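Local structure of BolA like protein (Arabidopsis thaliana, 4PUG) at residues E4-A7 with S8-R11; M60-V63 with K64-L68. The protein may act, alone or with a glutaredoxin, as a redox-regulated transcriptional regulator or a factor in Fe-S cluster biogenesis, the heterodimer binding a labile iron-sulfur cluster. All blocks are in the same frame, centred on the assembly; numbering follows the deposited sequence.

Contact 1. Residues E4-A7 with S8-R11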
ATOM      1  N   GLU A   4     -11.762  10.560  -3.606  1.00 21.62           N
ATOM      2  CA  GLU A   4     -10.381  10.990  -3.442  1.00 22.85           C
ATOM      3  C   GLU A   4      -9.889  10.652  -2.037  1.00 22.74           C
ATOM      4  O   GLU A   4     -10.138  11.401  -1.092  1.00 36.56           O
ATOM      5  CB  GLU A   4     -10.281  12.497  -3.695  1.00 39.81           C
ATOM      6  CG  GLU A   4      -8.899  13.104  -3.521  1.00 53.07           C
ATOM      7  CD  GLU A   4      -8.917  14.619  -3.642  1.00 63.75           C
ATOM      8  OE1 GLU A   4     -10.016  15.187  -3.825  1.00 48.97           O
ATOM      9  OE2 GLU A   4      -7.838  15.240  -3.551  1.00 58.87           O
ATOM     10  N   ASN A   5      -9.203   9.519  -1.895  1.00 23.88           N
ATOM     11  CA  ASN A   5      -8.656   9.118  -0.600  1.00 16.03           C
ATOM     12  C   ASN A   5      -7.273   8.465  -0.692  1.00 14.83           C
ATOM     13  O   ASN A   5      -6.678   8.406  -1.769  1.00 12.88           O
ATOM     14  CB  ASN A   5      -9.644   8.226   0.170  1.00 16.23           C
ATOM     15  CG  ASN A   5     -10.012   6.954  -0.584  1.00 22.86           C
ATOM     16  OD1 ASN A   5      -9.273   6.489  -1.452  1.00 14.55           O
ATOM     17  ND2 ASN A   5     -11.164   6.383  -0.245  1.00 16.97           N
ATOM     18  N   ARG A   6      -6.767   7.984   0.441  1.00 13.60           N
ATOM     19  CA  ARG A   6      -5.445   7.360   0.491  1.00 10.75           C
ATOM     20  C   ARG A   6      -5.382   6.064  -0.315  1.00 11.08           C
ATOM     21  O   ARG A   6      -4.401   5.809  -1.016  1.00 12.08           O
ATOM     22  CB  ARG A   6      -5.012   7.111   1.940  1.00 11.46           C
ATOM     23  CG  ARG A   6      -3.886   6.093   2.093  1.00 14.20           C
ATOM     24  CD  ARG A   6      -3.119   6.291   3.391  1.00 13.39           C
ATOM     25  NE  ARG A   6      -2.475   7.600   3.432  1.00 16.50           N
ATOM     26  CZ  ARG A   6      -2.783   8.561   4.297  1.00 16.34           C
ATOM     27  NH1 ARG A   6      -3.720   8.360   5.214  1.00 13.02           N
ATOM     28  NH2 ARG A   6      -2.143   9.722   4.250  1.00 14.29           N
ATOM     29  N   ALA A   7      -6.429   5.251  -0.211  1.00  9.58           N
ATOM     30  CA  ALA A   7      -6.488   3.981  -0.929  1.00 13.40           C
ATOM     31  C   ALA A   7      -6.333   4.183  -2.438  1.00 12.86           C
ATOM     32  O   ALA A   7      -5.537   3.504  -3.094  1.00  7.83           O
ATOM     33  CB  ALA A   7      -7.784   3.250  -0.604  1.00  7.90           C
ATOM     34  N   SER A   8      -7.089   5.138  -2.972  1.00 15.23           N
ATOM     35  CA  SER A   8      -7.019   5.480  -4.386  1.00 14.11           C
ATOM     36  C   SER A   8      -5.639   5.985  -4.796  1.00 12.48           C
ATOM     37  O   SER A   8      -5.137   5.606  -5.851  1.00 11.66           O
ATOM     38  CB  SER A   8      -8.082   6.518  -4.753  1.00 25.71           C
ATOM     39  OG  SER A   8      -7.843   7.749  -4.103  1.00 37.79           O
ATOM     40  N   ARG A   9      -5.031   6.840  -3.976  1.00 13.91           N
ATOM     41  CA  ARG A   9      -3.705   7.372  -4.294  1.00 16.98           C
ATOM     42  C   ARG A   9      -2.686   6.249  -4.353  1.00 14.11           C
ATOM     43  O   ARG A   9      -1.892   6.166  -5.287  1.00 18.52           O
ATOM     44  CB  ARG A   9      -3.259   8.420  -3.269  1.00 16.67           C
ATOM     45  CG  ARG A   9      -4.039   9.722  -3.318  1.00 16.67           C
ATOM     46  CD  ARG A   9      -3.332  10.832  -2.552  1.00 18.18           C
ATOM     47  NE  ARG A   9      -3.114  10.491  -1.149  1.00 21.22           N
ATOM     48  CZ  ARG A   9      -4.009  10.681  -0.186  1.00 17.87           C
ATOM     49  NH1 ARG A   9      -5.193  11.205  -0.473  1.00 17.19           N
ATOM     50  NH2 ARG A   9      -3.725  10.344   1.064  1.00 13.42           N
ATOM     51  N   MET A  10      -2.719   5.385  -3.347  1.00 14.49           N
ATOM     52  CA  MET A  10      -1.830   4.234  -3.315  1.00 16.76           C
ATOM     53  C   MET A  10      -2.024   3.337  -4.531  1.00 19.68           C
ATOM     54  O   MET A  10      -1.049   2.926  -5.156  1.00 16.46           O
ATOM     55  CB  MET A  10      -2.005   3.440  -2.019  1.00 11.88           C
ATOM     56  CG  MET A  10      -1.598   4.214  -0.780  1.00 16.75           C
ATOM     57  SD  MET A  10      -1.799   3.287   0.752  1.00 24.52           S
ATOM     58  CE  MET A  10      -3.504   2.778   0.625  1.00 19.96           C
ATOM     59  N   ARG A  11      -3.275   3.043  -4.877  1.00 15.46           N
ATOM     60  CA  ARG A  11      -3.538   2.217  -6.057  1.00 13.47           C
ATOM     61  C   ARG A  11      -3.012   2.857  -7.335  1.00 15.36           C
ATOM     62  O   ARG A  11      -2.378   2.187  -8.146  1.00 16.41           O
ATOM     63  CB  ARG A  11      -5.025   1.893  -6.215  1.00 12.84           C
ATOM     64  CG  ARG A  11      -5.313   1.045  -7.450  1.00 13.58           C
ATOM     65  CD  ARG A  11      -6.722   0.487  -7.444  1.00 13.24           C
ATOM     66  NE  ARG A  11      -6.982  -0.318  -6.254  1.00 14.96           N
ATOM     67  CZ  ARG A  11      -6.637  -1.594  -6.122  1.00 16.81           C
ATOM     68  NH1 ARG A  11      -6.007  -2.223  -7.105  1.00 14.24           N
ATOM     69  NH2 ARG A  11      -6.918  -2.243  -5.000  1.00 19.00           N
TER
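The N-cap of helix 6-18 is made where Asn5 turns its side chain back onto Ser8. Asn5 OD1 accepts from Ser8 N at 3.0 Å in a nearly straight bond, the N-H pointing at the oxygen with 169° at the hydrogen, and so satisfies an amide that the first turn cannot pair with a preceding helical carbonyl. Its CG sits between the backbone N and the carbonyl carbon (chi1 59°), which carries OD1 over the helix start. Ser8 OG in turn donates to the backbone carbonyl Asn5 O at 2.7 Å, well tilted from the carbonyl plane, while Arg9 N reaches Asn5 O from the same face at 3.2 Å. Two donors thus grip one oxygen. Farther along, Met10 N bonds to Arg6 O at 2.9 Å and Arg11 N to Ala7 O, the regular helical pattern.

On the flank facing the sheet, Met10 bends at its last torsion, bringing Met10 CE to 3.6 Å from Arg6 CG. Arg6 and Arg9 set their guanidinium planes almost perpendicular, 88° apart, Arg9 NH2 standing over one face of the Arg6 group with 3.6 Å from Arg9 NH2 to Arg6 NH2. Glu76 probably makes this closeness of like charges tolerable, since it forms salt bridges with both arginines; Asp43 takes a further share of Arg6. The whole is an asparagine N-cap opening a helix that lays Met10 against Ile25 and Phe48, on strands 22-27 and 47-53 of the mixed sheet of the BolA-like fold.

Contact 2. Residues M60-V63 with K64-L68; sequences MNLV and KRHRL
With CG anti to its carbonyl carbon (chi1 -62°) and the chain extended from CG to NE, Arg65 runs back past the helix start to the carbonyl of Met60. Arg65 NE donates to Met60 O at 3.0 Å, but the bond is bent, 133° at the hydrogen, and the donor stands above the carbonyl plane; Arg65 NH2 adds a weak bond to the same oxygen. Met60 CB lies against the aliphatic part of this arm, 3.5 Å from Arg65 CG, and the extended methionine chain continues until Met60 CE meets Leu68 CD2 at 4.0 Å. The residue after Met60 is the N-cap of helix 62-72: Asn61 OD1 accepts from Lys64 N at 3.0 Å, and Asn61 O takes Arg65 N at 3.2 Å, opening the helical bonding that His66 N continues to Leu62 O. In this BolA-like domain the helix rests on strand 83-89, where His66 touches Ile86 and Ser88, and Arg65 NH1 forms a salt bridge with Glu93. With an alanine in place of this arginine, Met60 O would probably lose its side-chain donors and Glu93 its charge mate, and the Met60 carbonyl would be less firmly held. Over one face of the His66 imidazole sits Leu62 CD2, 4.1 Å from the ring centroid and only 3° off the normal, a CH-pi contact made one turn apart. Val63 CG2 lies alongside Arg67, 3.8 Å from Arg67 CD.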
ATOM      1  N   MET A  60      15.154  -8.940  -7.862  1.00 24.78           N
ATOM      2  CA  MET A  60      15.265  -8.173  -6.631  1.00 22.74           C
ATOM      3  C   MET A  60      15.146  -9.094  -5.429  1.00 18.81           C
ATOM      4  O   MET A  60      14.252  -9.937  -5.373  1.00 23.05           O
ATOM      5  CB  MET A  60      14.168  -7.113  -6.551  1.00 22.65           C
ATOM      6  CG  MET A  60      14.219  -6.036  -7.619  1.00 27.13           C
ATOM      7  SD  MET A  60      13.054  -4.718  -7.220  1.00 33.87           S
ATOM      8  CE  MET A  60      13.313  -3.601  -8.590  1.00 21.54           C
ATOM      9  N   ASN A  61      16.044  -8.937  -4.464  1.00 15.35           N
ATOM     10  CA  ASN A  61      15.860  -9.603  -3.184  1.00 14.98           C
ATOM     11  C   ASN A  61      14.699  -8.927  -2.458  1.00 18.35           C
ATOM     12  O   ASN A  61      14.218  -7.885  -2.906  1.00 16.96           O
ATOM     13  CB  ASN A  61      17.147  -9.561  -2.357  1.00 24.22           C
ATOM     14  CG  ASN A  61      17.754  -8.174  -2.294  1.00 29.56           C
ATOM     15  OD1 ASN A  61      17.053  -7.174  -2.430  1.00 31.93           O
ATOM     16  ND2 ASN A  61      19.065  -8.105  -2.088  1.00 31.80           N
ATOM     17  N   LEU A  62      14.239  -9.505  -1.353  1.00 19.70           N
ATOM     18  CA  LEU A  62      13.102  -8.930  -0.634  1.00 29.31           C
ATOM     19  C   LEU A  62      13.350  -7.491  -0.174  1.00 24.24           C
ATOM     20  O   LEU A  62      12.475  -6.626  -0.313  1.00 22.85           O
ATOM     21  CB  LEU A  62      12.699  -9.818   0.551  1.00 31.12           C
ATOM     22  CG  LEU A  62      11.464  -9.413   1.361  1.00 26.74           C
ATOM     23  CD1 LEU A  62      10.672 -10.651   1.752  1.00 35.97           C
ATOM     24  CD2 LEU A  62      11.856  -8.621   2.603  1.00 25.79           C
ATOM     25  N   VAL A  63      14.539  -7.238   0.371  1.00 19.20           N
ATOM     26  CA  VAL A  63      14.848  -5.925   0.932  1.00 20.69           C
ATOM     27  C   VAL A  63      14.716  -4.817  -0.113  1.00 22.11           C
ATOM     28  O   VAL A  63      14.183  -3.750   0.176  1.00 15.68           O
ATOM     29  CB  VAL A  63      16.233  -5.888   1.646  1.00 24.73           C
ATOM     30  CG1 VAL A  63      17.358  -6.279   0.693  1.00 32.57           C
ATOM     31  CG2 VAL A  63      16.489  -4.516   2.276  1.00 29.72           C
ATOM     32  N   LYS A  64      15.155  -5.090  -1.337  1.00 19.41           N
ATOM     33  CA  LYS A  64      15.084  -4.108  -2.413  1.00 22.94           C
ATOM     34  C   LYS A  64      13.650  -3.863  -2.887  1.00 27.35           C
ATOM     35  O   LYS A  64      13.272  -2.721  -3.161  1.00 17.99           O
ATOM     36  CB  LYS A  64      15.953  -4.550  -3.586  1.00 28.77           C
ATOM     37  CG  LYS A  64      16.550  -3.416  -4.378  1.00 37.27           C
ATOM     38  CD  LYS A  64      17.270  -3.948  -5.596  1.00 43.26           C
ATOM     39  CE  LYS A  64      17.171  -2.974  -6.753  1.00 37.70           C
ATOM     40  NZ  LYS A  64      17.701  -3.562  -8.013  1.00 34.01           N
ATOM     41  N   ARG A  65      12.867  -4.935  -2.995  1.00 22.12           N
ATOM     42  CA  ARG A  65      11.455  -4.835  -3.362  1.00 23.77           C
ATOM     43  C   ARG A  65      10.723  -3.953  -2.360  1.00 21.50           C
ATOM     44  O   ARG A  65      10.066  -2.970  -2.720  1.00 19.68           O
ATOM     45  CB  ARG A  65      10.800  -6.223  -3.377  1.00 17.74           C
ATOM     46  CG  ARG A  65      11.379  -7.206  -4.389  1.00 17.89           C
ATOM     47  CD  ARG A  65      10.675  -8.565  -4.341  1.00 23.21           C
ATOM     48  NE  ARG A  65      11.314  -9.530  -5.236  1.00 24.42           N
ATOM     49  CZ  ARG A  65      10.821 -10.728  -5.539  1.00 18.50           C
ATOM     50  NH1 ARG A  65       9.668 -11.134  -5.024  1.00 18.08           N
ATOM     51  NH2 ARG A  65      11.488 -11.523  -6.365  1.00 24.07           N
ATOM     52  N   HIS A  66      10.854  -4.317  -1.090  1.00 19.65           N
ATOM     53  CA  HIS A  66      10.194  -3.579  -0.020  1.00 21.84           C
ATOM     54  C   HIS A  66      10.674  -2.136   0.112  1.00 23.56           C
ATOM     55  O   HIS A  66       9.883  -1.248   0.430  1.00 23.52           O
ATOM     56  CB  HIS A  66      10.310  -4.317   1.312  1.00 36.18           C
ATOM     57  CG  HIS A  66       9.372  -5.468   1.443  1.00 39.38           C
ATOM     58  ND1 HIS A  66       8.734  -5.785   2.616  1.00 43.17           N
ATOM     59  CD2 HIS A  66       8.949  -6.387   0.530  1.00 35.19           C
ATOM     60  CE1 HIS A  66       7.963  -6.844   2.439  1.00 43.71           C
ATOM     61  NE2 HIS A  66       8.083  -7.223   1.172  1.00 37.68           N
ATOM     62  N   ARG A  67      11.961  -1.895  -0.125  1.00 20.22           N
ATOM     63  CA  ARG A  67      12.475  -0.526  -0.106  1.00 14.74           C
ATOM     64  C   ARG A  67      11.883   0.272  -1.254  1.00 24.89           C
ATOM     65  O   ARG A  67      11.616   1.465  -1.114  1.00 20.92           O
ATOM     66  CB  ARG A  67      13.997  -0.507  -0.232  1.00 23.99           C
ATOM     67  CG  ARG A  67      14.748  -0.883   1.026  1.00 36.68           C
ATOM     68  CD  ARG A  67      16.243  -0.996   0.745  1.00 46.30           C
ATOM     69  NE  ARG A  67      16.932   0.284   0.885  1.00 49.91           N
ATOM     70  CZ  ARG A  67      17.103   1.164  -0.096  1.00 51.42           C
ATOM     71  NH1 ARG A  67      16.636   0.914  -1.314  1.00 41.43           N
ATOM     72  NH2 ARG A  67      17.745   2.302   0.141  1.00 50.61           N
ATOM     73  N   LEU A  68      11.710  -0.388  -2.396  1.00 20.05           N
ATOM     74  CA  LEU A  68      11.092   0.246  -3.552  1.00 16.16           C
ATOM     75  C   LEU A  68       9.661   0.658  -3.219  1.00 23.94           C
ATOM     76  O   LEU A  68       9.279   1.822  -3.399  1.00 16.52           O
ATOM     77  CB  LEU A  68      11.117  -0.693  -4.759  1.00 22.80           C
ATOM     78  CG  LEU A  68      10.379  -0.237  -6.019  1.00 26.02           C
ATOM     79  CD1 LEU A  68      10.925   1.092  -6.525  1.00 34.66           C
ATOM     80  CD2 LEU A  68      10.450  -1.298  -7.109  1.00 24.65           C
TER

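Both contacts solve the same problem, the start of a helix, and both do so with an asparagine N-cap, yet they lie on opposite sides of the chain's centre, about 22 Å apart between centres, on helices 6-18 and 62-72. Contact 1 is partly buried: Arg6 and Arg9 both reach Glu76, Arg6 itself being buried, and its methionine faces the strands. Contact 2 is a surface contact in which Arg65 is the buried exception. Their second grips differ too, a serine hydroxyl reinforcing the first cap, whereas at the second an arginine reaches back to the residue before the cap. A leucine over an imidazole is found where contact 1 has two neighbouring guanidinium groups that share an acid.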